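Glutaredoxin-2 (Vaccinia virus, PDB 2G2Q) transfers disulfide bonds as a cytoplasmic thiol oxidoreductase, passing oxidising equivalents to viral membrane proteins during virion morphogenesis. Local coordinates at residues 14-17 against 18-22. Residues are numbered along the deposited sequence; the frame is centred on the assembly and turned at random.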
# COMPACT_ATOMS: atom_id res chain seq x y z
N SER A 14 -10.45 6.29 1.04
CA SER A 14 -9.62 7.50 1.00
C SER A 14 -8.12 7.24 1.06
O SER A 14 -7.36 7.88 0.33
CB SER A 14 -10.05 8.42 2.13
OG SER A 14 -11.40 8.77 1.94
N ILE A 15 -7.70 6.32 1.91
CA ILE A 15 -6.29 6.09 2.16
C ILE A 15 -5.60 5.55 0.91
O ILE A 15 -4.67 6.17 0.39
CB ILE A 15 -6.04 5.24 3.45
CG1 ILE A 15 -6.20 6.12 4.70
CG2 ILE A 15 -4.64 4.63 3.47
CD1 ILE A 15 -7.64 6.60 4.98
N CYS A 16 -6.07 4.42 0.40
CA CYS A 16 -5.47 3.86 -0.79
C CYS A 16 -5.59 4.81 -2.00
O CYS A 16 -4.64 4.93 -2.78
CB CYS A 16 -6.05 2.48 -1.08
SG CYS A 16 -5.27 1.68 -2.47
N GLU A 17 -6.72 5.50 -2.11
CA GLU A 17 -6.93 6.54 -3.12
C GLU A 17 -5.92 7.69 -3.05
O GLU A 17 -5.38 8.09 -4.08
CB GLU A 17 -8.35 7.08 -3.05
CG GLU A 17 -9.36 6.21 -3.77
CD GLU A 17 -10.80 6.51 -3.39
OE1 GLU A 17 -11.05 7.47 -2.63
OE2 GLU A 17 -11.69 5.77 -3.87
N ASN A 18 -5.67 8.23 -1.85
CA ASN A 18 -4.66 9.28 -1.71
C ASN A 18 -3.24 8.81 -2.02
O ASN A 18 -2.45 9.53 -2.60
CB ASN A 18 -4.74 9.98 -0.35
CG ASN A 18 -5.98 10.83 -0.22
OD1 ASN A 18 -6.72 10.72 0.76
ND2 ASN A 18 -6.23 11.66 -1.22
N VAL A 19 -2.94 7.58 -1.64
CA VAL A 19 -1.66 7.00 -1.99
C VAL A 19 -1.51 6.81 -3.51
O VAL A 19 -0.53 7.28 -4.08
CB VAL A 19 -1.40 5.71 -1.21
CG1 VAL A 19 -0.14 5.02 -1.72
CG2 VAL A 19 -1.27 6.04 0.28
N SER A 20 -2.50 6.18 -4.16
CA SER A 20 -2.49 6.08 -5.63
C SER A 20 -2.33 7.42 -6.31
O SER A 20 -1.59 7.54 -7.29
CB SER A 20 -3.76 5.42 -6.15
OG SER A 20 -3.83 4.08 -5.68
N ASP A 21 -3.05 8.43 -5.81
CA ASP A 21 -2.96 9.78 -6.34
C ASP A 21 -1.54 10.31 -6.34
O ASP A 21 -1.07 10.81 -7.36
CB ASP A 21 -3.86 10.73 -5.57
CG ASP A 21 -5.27 10.74 -6.11
OD1 ASP A 21 -5.72 9.68 -6.61
OD2 ASP A 21 -5.91 11.81 -6.05
N ALA A 22 -0.86 10.18 -5.20
CA ALA A 22 0.52 10.60 -5.04
C ALA A 22 1.40 9.81 -5.99
O ALA A 22 2.28 10.38 -6.66
CB ALA A 22 0.97 10.37 -3.61
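S14 to E17 form the first turn of helix 14-24 and accept i to i+4 hydrogen bonds from the next: N18 N to S14 O at 2.8 Å, V19 N to I15 O at 3.0 Å, S20 N to C16 O at 2.8 Å and D21 N to E17 O at 2.9 Å. In this thioredoxin fold the helix belongs to the beta-alpha-beta unit with strands 3-9 and 30-36, and its first turn carries C16, partner of C13 in the redox-active disulfide, which is not formed in this structure. The S20 N-H...O angle is nearly straight at 176°. The S20 hydroxyl folds back toward the same carbonyl, because OG sits beside its own backbone N and anti to the carbonyl carbon (chi1 -64°); OG is 3.1 Å from C16 O, but that bond is not settled, since OG also hydrogen-bonds H34 NE2. C16 holds SG anti to its backbone N (chi1 -176°), putting it 4.3 Å from S20 OG. On the buried side, V19 sets its CG2 branch 3.4 Å from I15 O, alongside the bond its own backbone N makes, while its side chain also packs against V71 and I73 of strand 71-77. I15, one turn earlier, touches Y69 and F94. On the exposed side, D21 turns its carboxylate back so that OD1 stands 3.0 Å from E17 O, two acceptors with no hydrogen bond between them.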